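Local coordinates for isomaltodextranase (Arthrobacter globiformis, PDB 5AWO), which hydrolyses alpha-1,6-glucosidic linkages of dextran, very likely releasing successive isomaltose units from the non-reducing chain ends, at residues A451-A454 with S460-F463; V407-R412 with K420-A425; V337-P342 with E394-Q399. One frame throughout, in Å; residues are numbered along the deposited sequence.

Contact 1 of 3, residues A451-A454 with S460-F463; sequences ATAA and SAIF
The phenyl ring of Phe463 lies beneath the methyl of Ala451, which overlaps one ring face: CB of Ala451 stands 4.1 Å from CD2 of Phe463, displaced from the ring centre toward the rim. The ring reaches this place because its CG is turned beside the backbone N and anti to the carbonyl carbon (chi1 -57°), which lays the ring back along its own strand toward Ala461. CZ, at the far end of the ring, then lies 4.0 Å from the carbonyl O of Thr452, which approaches the ring obliquely. Two residues further along, the methyls of Ala453 and Ala461 meet tip to tip, CB to CB, at 4.1 Å. Both belong to residues whose side chains point at the opposing strand, and they meet between CA atoms of Ala453 and Ala461 that are 7.0 Å apart. The strand segments run nearly antiparallel, at 160°, with their axes 7.9 Å apart, too far for direct strand pairing. Ala451 faces Phe463 and Ala453 faces Ala461 in register, so the contact is apolar and face to face, between two layers of a beta sandwich. Thr452 turns its side chain to the other surface of its strand, where OG1 is hydrogen-bonded to OG1 of Thr421 and to the carbonyl O of Lys420. Strand 450-455 pairs with strand 418-423 as a two-stranded antiparallel sheet, while strand 460-466 sits between strands 405-410 and 434-438 in the larger antiparallel sheet. On the far surface of that larger sheet, Ser460 is hydrogen-bonded to Thr331 and Asn334 of helix 326-339.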
ATOM      1  N   ALA A 451      -8.161   0.803  24.835  1.00 18.87           N
ATOM      2  CA  ALA A 451      -6.853   0.150  24.878  1.00 17.79           C
ATOM      3  C   ALA A 451      -5.824   1.211  25.253  1.00 17.17           C
ATOM      4  O   ALA A 451      -5.830   2.332  24.705  1.00 17.76           O
ATOM      5  CB  ALA A 451      -6.544  -0.452  23.523  1.00 17.44           C
ATOM      6  N   THR A 452      -4.944   0.869  26.195  1.00 15.72           N
ATOM      7  CA  THR A 452      -4.007   1.846  26.739  1.00 16.00           C
ATOM      8  C   THR A 452      -2.685   1.180  27.096  1.00 15.93           C
ATOM      9  O   THR A 452      -2.642  -0.018  27.360  1.00 16.53           O
ATOM     10  CB  THR A 452      -4.599   2.543  27.983  1.00 16.68           C
ATOM     11  OG1 THR A 452      -3.800   3.666  28.389  1.00 15.51           O
ATOM     12  CG2 THR A 452      -4.765   1.590  29.141  1.00 17.23           C
ATOM     13  N   ALA A 453      -1.617   1.963  27.082  1.00 15.58           N
ATOM     14  CA  ALA A 453      -0.311   1.471  27.498  1.00 15.83           C
ATOM     15  C   ALA A 453       0.553   2.613  27.952  1.00 15.58           C
ATOM     16  O   ALA A 453       0.529   3.697  27.353  1.00 15.90           O
ATOM     17  CB  ALA A 453       0.370   0.743  26.359  1.00 16.28           C
ATOM     18  N   ALA A 454       1.315   2.370  29.011  1.00 15.27           N
ATOM     19  CA  ALA A 454       2.333   3.281  29.486  1.00 14.87           C
ATOM     20  C   ALA A 454       3.629   2.786  28.896  1.00 15.55           C
ATOM     21  O   ALA A 454       4.194   1.785  29.304  1.00 18.42           O
ATOM     22  CB  ALA A 454       2.402   3.264  31.015  1.00 15.61           C
ATOM     23  N   SER A 460       6.191   0.121  22.024  1.00 12.32           N
ATOM     24  CA  SER A 460       4.874   0.139  21.443  1.00 12.55           C
ATOM     25  C   SER A 460       4.064  -1.048  21.969  1.00 13.27           C
ATOM     26  O   SER A 460       4.609  -1.930  22.650  1.00 13.98           O
ATOM     27  CB  SER A 460       4.971   0.100  19.920  1.00 12.35           C
ATOM     28  OG  SER A 460       5.670  -1.043  19.484  1.00 12.84           O
ATOM     29  N   ALA A 461       2.778  -1.046  21.639  1.00 13.51           N
ATOM     30  CA  ALA A 461       1.891  -2.139  21.966  1.00 14.05           C
ATOM     31  C   ALA A 461       0.898  -2.303  20.826  1.00 13.57           C
ATOM     32  O   ALA A 461       0.535  -1.317  20.181  1.00 13.85           O
ATOM     33  CB  ALA A 461       1.155  -1.871  23.248  1.00 15.14           C
ATOM     34  N   ILE A 462       0.494  -3.542  20.565  1.00 13.78           N
ATOM     35  CA  ILE A 462      -0.484  -3.808  19.523  1.00 13.89           C
ATOM     36  C   ILE A 462      -1.494  -4.822  20.039  1.00 14.06           C
ATOM     37  O   ILE A 462      -1.154  -5.801  20.738  1.00 14.24           O
ATOM     38  CB  ILE A 462       0.199  -4.233  18.191  1.00 14.45           C
ATOM     39  CG1 ILE A 462      -0.727  -4.137  16.997  1.00 14.51           C
ATOM     40  CG2 ILE A 462       0.851  -5.589  18.292  1.00 14.45           C
ATOM     41  CD1 ILE A 462      -0.035  -4.244  15.652  1.00 15.40           C
ATOM     42  N   PHE A 463      -2.756  -4.555  19.691  1.00 14.48           N
ATOM     43  CA  PHE A 463      -3.902  -5.263  20.271  1.00 14.77           C
ATOM     44  C   PHE A 463      -4.832  -5.733  19.165  1.00 15.21           C
ATOM     45  O   PHE A 463      -5.022  -5.046  18.147  1.00 15.59           O
ATOM     46  CB  PHE A 463      -4.701  -4.341  21.200  1.00 15.35           C
ATOM     47  CG  PHE A 463      -3.910  -3.728  22.312  1.00 14.88           C
ATOM     48  CD1 PHE A 463      -3.780  -4.376  23.547  1.00 14.96           C
ATOM     49  CD2 PHE A 463      -3.281  -2.503  22.130  1.00 15.69           C
ATOM     50  CE1 PHE A 463      -3.046  -3.817  24.564  1.00 15.45           C
ATOM     51  CE2 PHE A 463      -2.544  -1.946  23.144  1.00 15.96           C
ATOM     52  CZ  PHE A 463      -2.445  -2.593  24.364  1.00 15.32           C
TER

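Contact 2 of 3, residues V407-R412 with K420-A425; sequences VALFNR and KTIDFA
Lys420 packs against strand 407-410 along almost its whole length. Its CB meets CB of Leu409 at 4.0 Å; CG then passes 3.4 Å from the carbonyl O of Phe410, and after a bend at chi2 (-65°) the chain curls round this oxygen, CD lying 3.8 Å and CE 3.3 Å from it. Phe410 O is buried here among methylenes and has no hydrogen-bonding partner in the model. At the tip, NZ forms a salt bridge with OE1 of Glu394, and a water that donates to OD1 of Asn411 accepts a weak hydrogen bond from NZ of Lys420. Leu409 in turn reaches strand 420-423 with both methyls: CD1 rests 3.5 Å from the carbonyl O of Lys420, while CD2 touches CG1 of Ile422 at 3.9 Å. Ile422 also receives CG1 of Val407, which comes to 3.9 Å from its CB; the two branched side chains cross obliquely. Val407 delivers that methyl by holding CG1 anti to the backbone N (chi1 175°). Valine, leucine and isoleucine thus fill the space between two strand segments running antiparallel at 155° but 7.2 Å apart; strand 405-410 is paired with 395-399 and 460-466, and 418-423 with 450-455. Such face-to-face packing of aliphatic side chains between two sheets is that of a beta sandwich, here the one that corresponds to the C-terminal domain of alpha-galactosidases in glycoside hydrolase family 27.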
ATOM      1  N   VAL A 407      -5.274  -2.368  16.848  1.00 14.46           N
ATOM      2  CA  VAL A 407      -4.991  -1.077  17.456  1.00 15.65           C
ATOM      3  C   VAL A 407      -3.523  -1.069  17.888  1.00 15.02           C
ATOM      4  O   VAL A 407      -3.087  -1.985  18.596  1.00 15.08           O
ATOM      5  CB  VAL A 407      -5.915  -0.817  18.681  1.00 17.06           C
ATOM      6  CG1 VAL A 407      -5.554   0.475  19.390  1.00 18.15           C
ATOM      7  CG2 VAL A 407      -7.386  -0.857  18.257  1.00 18.33           C
ATOM      8  N   ALA A 408      -2.769  -0.045  17.471  1.00 13.77           N
ATOM      9  CA  ALA A 408      -1.323   0.048  17.800  1.00 13.82           C
ATOM     10  C   ALA A 408      -0.991   1.396  18.399  1.00 13.98           C
ATOM     11  O   ALA A 408      -1.460   2.435  17.947  1.00 14.57           O
ATOM     12  CB  ALA A 408      -0.497  -0.221  16.563  1.00 14.21           C
ATOM     13  N   LEU A 409      -0.200   1.357  19.482  1.00 13.44           N
ATOM     14  CA  LEU A 409       0.147   2.526  20.258  1.00 13.12           C
ATOM     15  C   LEU A 409       1.683   2.617  20.300  1.00 12.36           C
ATOM     16  O   LEU A 409       2.344   1.593  20.501  1.00 13.78           O
ATOM     17  CB  LEU A 409      -0.395   2.410  21.667  1.00 13.57           C
ATOM     18  CG  LEU A 409      -1.885   2.121  21.815  1.00 14.02           C
ATOM     19  CD1 LEU A 409      -2.243   1.822  23.257  1.00 13.59           C
ATOM     20  CD2 LEU A 409      -2.748   3.242  21.292  1.00 14.83           C
ATOM     21  N   PHE A 410       2.218   3.832  20.090  1.00 12.24           N
ATOM     22  CA  PHE A 410       3.656   4.034  19.931  1.00 12.46           C
ATOM     23  C   PHE A 410       4.117   5.174  20.816  1.00 12.65           C
ATOM     24  O   PHE A 410       3.407   6.143  21.000  1.00 12.65           O
ATOM     25  CB  PHE A 410       3.991   4.371  18.470  1.00 12.27           C
ATOM     26  CG  PHE A 410       3.630   3.296  17.501  1.00 12.05           C
ATOM     27  CD1 PHE A 410       4.527   2.295  17.183  1.00 12.12           C
ATOM     28  CD2 PHE A 410       2.396   3.305  16.872  1.00 12.72           C
ATOM     29  CE1 PHE A 410       4.186   1.266  16.326  1.00 12.12           C
ATOM     30  CE2 PHE A 410       2.082   2.315  15.964  1.00 12.77           C
ATOM     31  CZ  PHE A 410       2.965   1.294  15.685  1.00 12.96           C
ATOM     32  N   ASN A 411       5.347   5.066  21.306  1.00 12.10           N
ATOM     33  CA  ASN A 411       6.024   6.173  21.999  1.00 12.58           C
ATOM     34  C   ASN A 411       7.332   6.521  21.330  1.00 12.55           C
ATOM     35  O   ASN A 411       8.343   5.854  21.548  1.00 12.23           O
ATOM     36  CB  ASN A 411       6.249   5.877  23.476  1.00 12.71           C
ATOM     37  CG  ASN A 411       6.971   7.009  24.179  1.00 12.89           C
ATOM     38  OD1 ASN A 411       7.052   8.130  23.655  1.00 12.44           O
ATOM     39  ND2 ASN A 411       7.471   6.748  25.364  1.00 12.30           N
ATOM     40  N   ARG A 412       7.301   7.605  20.547  1.00 12.29           N
ATOM     41  CA  ARG A 412       8.468   8.072  19.811  1.00 13.18           C
ATOM     42  C   ARG A 412       9.389   8.990  20.625  1.00 14.38           C
ATOM     43  O   ARG A 412      10.431   9.436  20.106  1.00 15.47           O
ATOM     44  CB  ARG A 412       8.012   8.728  18.515  1.00 13.35           C
ATOM     45  CG  ARG A 412       7.265   7.801  17.572  1.00 12.95           C
ATOM     46  CD  ARG A 412       6.680   8.522  16.376  1.00 12.88           C
ATOM     47  NE  ARG A 412       7.743   9.057  15.526  1.00 12.40           N
ATOM     48  CZ  ARG A 412       7.647  10.133  14.769  1.00 12.38           C
ATOM     49  NH1 ARG A 412       6.505  10.804  14.655  1.00 12.36           N
ATOM     50  NH2 ARG A 412       8.733  10.550  14.139  1.00 12.44           N
ATOM     51  N   LYS A 420      -0.341   6.222  26.078  1.00 14.02           N
ATOM     52  CA  LYS A 420      -1.127   6.353  24.869  1.00 14.25           C
ATOM     53  C   LYS A 420      -2.395   5.540  25.014  1.00 14.26           C
ATOM     54  O   LYS A 420      -2.357   4.431  25.559  1.00 14.45           O
ATOM     55  CB  LYS A 420      -0.344   5.830  23.657  1.00 13.95           C
ATOM     56  CG  LYS A 420       0.961   6.555  23.370  1.00 15.02           C
ATOM     57  CD  LYS A 420       0.742   8.000  22.963  1.00 14.93           C
ATOM     58  CE  LYS A 420       2.042   8.678  22.571  1.00 15.38           C
ATOM     59  NZ  LYS A 420       1.890  10.142  22.319  1.00 15.43           N
ATOM     60  N   THR A 421      -3.499   6.068  24.482  1.00 14.92           N
ATOM     61  CA  THR A 421      -4.818   5.448  24.661  1.00 15.32           C
ATOM     62  C   THR A 421      -5.655   5.633  23.404  1.00 16.29           C
ATOM     63  O   THR A 421      -5.624   6.705  22.778  1.00 15.57           O
ATOM     64  CB  THR A 421      -5.551   6.077  25.856  1.00 15.53           C
ATOM     65  OG1 THR A 421      -4.812   5.833  27.058  1.00 15.82           O
ATOM     66  CG2 THR A 421      -6.942   5.530  26.016  1.00 16.50           C
ATOM     67  N   ILE A 422      -6.379   4.582  23.050  1.00 16.16           N
ATOM     68  CA  ILE A 422      -7.431   4.650  22.046  1.00 17.07           C
ATOM     69  C   ILE A 422      -8.735   4.221  22.723  1.00 17.85           C
ATOM     70  O   ILE A 422      -8.846   3.122  23.260  1.00 17.85           O
ATOM     71  CB  ILE A 422      -7.107   3.782  20.807  1.00 17.90           C
ATOM     72  CG1 ILE A 422      -6.109   4.527  19.901  1.00 18.67           C
ATOM     73  CG2 ILE A 422      -8.360   3.440  19.996  1.00 18.24           C
ATOM     74  CD1 ILE A 422      -6.683   5.728  19.205  1.00 20.41           C
ATOM     75  N   ASP A 423      -9.708   5.121  22.671  1.00 18.77           N
ATOM     76  CA  ASP A 423     -11.013   4.898  23.274  1.00 18.94           C
ATOM     77  C   ASP A 423     -11.981   4.422  22.208  1.00 18.68           C
ATOM     78  O   ASP A 423     -12.070   5.021  21.115  1.00 17.60           O
ATOM     79  CB  ASP A 423     -11.502   6.203  23.879  1.00 18.94           C
ATOM     80  CG  ASP A 423     -12.764   6.009  24.690  1.00 20.19           C
ATOM     81  OD1 ASP A 423     -13.883   5.947  24.109  1.00 22.81           O
ATOM     82  OD2 ASP A 423     -12.632   5.880  25.912  1.00 21.29           O
ATOM     83  N   PHE A 424     -12.662   3.315  22.470  1.00 19.31           N
ATOM     84  CA  PHE A 424     -13.438   2.648  21.432  1.00 20.35           C
ATOM     85  C   PHE A 424     -14.666   3.436  20.997  1.00 20.60           C
ATOM     86  O   PHE A 424     -15.090   3.303  19.853  1.00 21.05           O
ATOM     87  CB  PHE A 424     -13.809   1.206  21.813  1.00 20.76           C
ATOM     88  CG  PHE A 424     -12.614   0.341  22.185  1.00 20.23           C
ATOM     89  CD1 PHE A 424     -11.342   0.628  21.682  1.00 20.75           C
ATOM     90  CD2 PHE A 424     -12.741  -0.723  23.074  1.00 20.24           C
ATOM     91  CE1 PHE A 424     -10.260  -0.171  22.018  1.00 19.55           C
ATOM     92  CE2 PHE A 424     -11.657  -1.521  23.397  1.00 20.43           C
ATOM     93  CZ  PHE A 424     -10.415  -1.234  22.882  1.00 21.43           C
ATOM     94  N   ALA A 425     -15.201   4.243  21.907  1.00 20.55           N
ATOM     95  CA  ALA A 425     -16.318   5.136  21.579  1.00 21.21           C
ATOM     96  C   ALA A 425     -15.819   6.450  21.007  1.00 21.10           C
ATOM     97  O   ALA A 425     -16.180   6.801  19.870  1.00 22.83           O
ATOM     98  CB  ALA A 425     -17.191   5.379  22.808  1.00 21.23           C
TER
HETATM   99  O   HOH W   1       5.186  10.022  22.774  1.00 13.93           O

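Contact 3 of 3, residues V337-P342 with E394-Q399; sequences VAAGSP and ERWAGQ
Trp396 points its CB toward the methyl of Ala338, the two carbons meeting at 4.0 Å, and its indole then runs alongside Ala338 and Ala339. A chi1 of -76° swings CG away from the carbonyl carbon and so carries the six-membered ring along these two residues. CE3 of Trp396 comes to 4.1 Å from the carbonyl O of Ala338, and CZ3 of Trp396 lies equally far, 4.1 Å, from both CA and CB of Ala339. CA of Ala339 and the carbonyl O of Ala338 both approach the indole obliquely. Beyond Ala339 the helix is closed by a Schellman motif: Gly340 takes a positive phi of 74°, and its N is hydrogen-bonded to the carbonyl O of Val337 at 3.1 Å. This is where helix 326-339, leading into the last strand of the TIM barrel, packs on strand 395-399 of the beta sandwich, the counterpart of the C-terminal domain of alpha-galactosidases, so the contact joins the two domains. Ala338 also touches Ala408 on the next strand, and Phe299 of helix 295-302 packs on both Ala339 and Trp396. The rotation of the indole is further fixed from its pyrrole side, where NE1 of Trp396 is hydrogen-bonded to the carbonyl O of Thr393.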
ATOM      1  N   VAL A 337       2.979  -3.414  10.363  1.00 12.53           N
ATOM      2  CA  VAL A 337       1.710  -4.138  10.426  1.00 12.64           C
ATOM      3  C   VAL A 337       0.532  -3.168  10.602  1.00 13.05           C
ATOM      4  O   VAL A 337      -0.512  -3.274   9.915  1.00 13.71           O
ATOM      5  CB  VAL A 337       1.724  -5.213  11.536  1.00 12.88           C
ATOM      6  CG1 VAL A 337       0.335  -5.798  11.776  1.00 13.82           C
ATOM      7  CG2 VAL A 337       2.730  -6.273  11.190  1.00 13.36           C
ATOM      8  N   ALA A 338       0.654  -2.200  11.503  1.00 12.80           N
ATOM      9  CA  ALA A 338      -0.416  -1.230  11.729  1.00 13.35           C
ATOM     10  C   ALA A 338      -0.820  -0.541  10.433  1.00 13.47           C
ATOM     11  O   ALA A 338      -2.013  -0.283  10.186  1.00 14.13           O
ATOM     12  CB  ALA A 338      -0.007  -0.205  12.770  1.00 13.80           C
ATOM     13  N   ALA A 339       0.160  -0.222   9.592  1.00 12.91           N
ATOM     14  CA  ALA A 339      -0.098   0.547   8.400  1.00 13.58           C
ATOM     15  C   ALA A 339      -0.502  -0.303   7.187  1.00 13.35           C
ATOM     16  O   ALA A 339      -0.843   0.247   6.122  1.00 14.64           O
ATOM     17  CB  ALA A 339       1.130   1.380   8.067  1.00 13.83           C
ATOM     18  N   GLY A 340      -0.536  -1.627   7.334  1.00 13.09           N
ATOM     19  CA  GLY A 340      -0.858  -2.504   6.211  1.00 14.25           C
ATOM     20  C   GLY A 340       0.239  -2.645   5.193  1.00 14.11           C
ATOM     21  O   GLY A 340       0.028  -3.099   4.062  1.00 12.99           O
ATOM     22  N   SER A 341       1.457  -2.303   5.578  1.00 12.82           N
ATOM     23  CA  SER A 341       2.576  -2.317   4.664  1.00 12.84           C
ATOM     24  C   SER A 341       2.991  -3.718   4.306  1.00 12.74           C
ATOM     25  O   SER A 341       2.768  -4.658   5.059  1.00 13.13           O
ATOM     26  CB  SER A 341       3.763  -1.632   5.364  1.00 13.30           C
ATOM     27  OG  SER A 341       4.965  -1.587   4.609  1.00 12.35           O
ATOM     28  N   PRO A 342       3.707  -3.869   3.185  1.00 12.58           N
ATOM     29  CA  PRO A 342       4.539  -5.071   3.046  1.00 12.88           C
ATOM     30  C   PRO A 342       5.407  -5.319   4.279  1.00 12.72           C
ATOM     31  O   PRO A 342       5.834  -4.351   4.955  1.00 13.00           O
ATOM     32  CB  PRO A 342       5.457  -4.733   1.863  1.00 12.94           C
ATOM     33  CG  PRO A 342       5.429  -3.239   1.790  1.00 12.43           C
ATOM     34  CD  PRO A 342       4.018  -2.885   2.135  1.00 12.42           C
ATOM     35  N   GLU A 394       1.367   8.400  16.390  1.00 13.31           N
ATOM     36  CA  GLU A 394       1.644   7.463  17.456  1.00 13.38           C
ATOM     37  C   GLU A 394       0.462   6.596  17.884  1.00 13.67           C
ATOM     38  O   GLU A 394       0.598   5.776  18.764  1.00 13.83           O
ATOM     39  CB  GLU A 394       2.197   8.212  18.652  1.00 12.83           C
ATOM     40  CG  GLU A 394       3.563   8.821  18.393  1.00 13.42           C
ATOM     41  CD  GLU A 394       4.032   9.612  19.574  1.00 13.02           C
ATOM     42  OE1 GLU A 394       3.381  10.620  19.955  1.00 13.79           O
ATOM     43  OE2 GLU A 394       5.091   9.234  20.155  1.00 13.05           O
ATOM     44  N   ARG A 395      -0.711   6.793  17.275  1.00 13.24           N
ATOM     45  CA  ARG A 395      -1.883   5.980  17.593  1.00 13.49           C
ATOM     46  C   ARG A 395      -2.581   5.595  16.300  1.00 13.56           C
ATOM     47  O   ARG A 395      -3.037   6.486  15.538  1.00 14.28           O
ATOM     48  CB  ARG A 395      -2.843   6.755  18.504  1.00 14.00           C
ATOM     49  CG  ARG A 395      -2.230   7.055  19.862  1.00 14.30           C
ATOM     50  CD  ARG A 395      -3.220   7.708  20.825  1.00 14.82           C
ATOM     51  NE  ARG A 395      -3.483   9.071  20.385  1.00 15.92           N
ATOM     52  CZ  ARG A 395      -4.555   9.794  20.693  1.00 16.97           C
ATOM     53  NH1 ARG A 395      -5.537   9.312  21.457  1.00 16.88           N
ATOM     54  NH2 ARG A 395      -4.635  11.031  20.230  1.00 18.00           N
ATOM     55  N   TRP A 396      -2.690   4.297  16.076  1.00 13.11           N
ATOM     56  CA  TRP A 396      -3.180   3.720  14.807  1.00 13.38           C
ATOM     57  C   TRP A 396      -4.295   2.720  15.065  1.00 13.71           C
ATOM     58  O   TRP A 396      -4.260   1.995  16.058  1.00 13.78           O
ATOM     59  CB  TRP A 396      -2.036   2.983  14.098  1.00 14.31           C
ATOM     60  CG  TRP A 396      -1.065   3.921  13.446  1.00 13.64           C
ATOM     61  CD1 TRP A 396      -0.129   4.705  14.052  1.00 14.09           C
ATOM     62  CD2 TRP A 396      -0.976   4.186  12.050  1.00 14.24           C
ATOM     63  NE1 TRP A 396       0.534   5.452  13.113  1.00 13.76           N
ATOM     64  CE2 TRP A 396       0.018   5.165  11.876  1.00 13.41           C
ATOM     65  CE3 TRP A 396      -1.665   3.712  10.933  1.00 14.08           C
ATOM     66  CZ2 TRP A 396       0.350   5.665  10.614  1.00 14.08           C
ATOM     67  CZ3 TRP A 396      -1.338   4.203   9.694  1.00 14.37           C
ATOM     68  CH2 TRP A 396      -0.340   5.174   9.544  1.00 14.42           C
ATOM     69  N   ALA A 397      -5.280   2.692  14.175  1.00 13.20           N
ATOM     70  CA  ALA A 397      -6.300   1.643  14.236  1.00 14.47           C
ATOM     71  C   ALA A 397      -6.818   1.337  12.852  1.00 13.98           C
ATOM     72  O   ALA A 397      -6.879   2.218  11.991  1.00 14.79           O
ATOM     73  CB  ALA A 397      -7.471   2.048  15.122  1.00 15.14           C
ATOM     74  N   GLY A 398      -7.157   0.072  12.640  1.00 14.45           N
ATOM     75  CA  GLY A 398      -7.840  -0.328  11.436  1.00 14.94           C
ATOM     76  C   GLY A 398      -8.776  -1.470  11.728  1.00 15.76           C
ATOM     77  O   GLY A 398      -8.601  -2.209  12.690  1.00 16.55           O
ATOM     78  N   GLN A 399      -9.768  -1.632  10.840  1.00 15.48           N
ATOM     79  CA  GLN A 399     -10.791  -2.637  11.023  1.00 16.71           C
ATOM     80  C   GLN A 399     -10.627  -3.745  10.049  1.00 15.94           C
ATOM     81  O   GLN A 399     -10.334  -3.519   8.864  1.00 16.72           O
ATOM     82  CB  GLN A 399     -12.171  -2.012  10.838  1.00 17.00           C
ATOM     83  CG  GLN A 399     -13.299  -2.915  11.284  1.00 17.64           C
ATOM     84  CD  GLN A 399     -14.616  -2.155  11.418  1.00 17.78           C
ATOM     85  OE1 GLN A 399     -14.841  -1.091  10.801  1.00 17.74           O
ATOM     86  NE2 GLN A 399     -15.485  -2.685  12.280  1.00 19.06           N
TER

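How the contacts relate
The three contacts follow one another along the chain in the order 3, 2, 1, without overlapping. Contacts 1 and 2 have centres about 6 Å apart and join the same two layers, since strands 405-410 and 460-466 are neighbours in the large sheet and 418-423 and 450-455 in the small one. Contact 3, its centre about 11 Å from that of contact 2 and 13 Å from that of contact 1, lies on the barrel side of the large sheet, where strand 395-399 neighbours 405-410. One sheet therefore carries the sandwich core on one surface and the domain interface on the other.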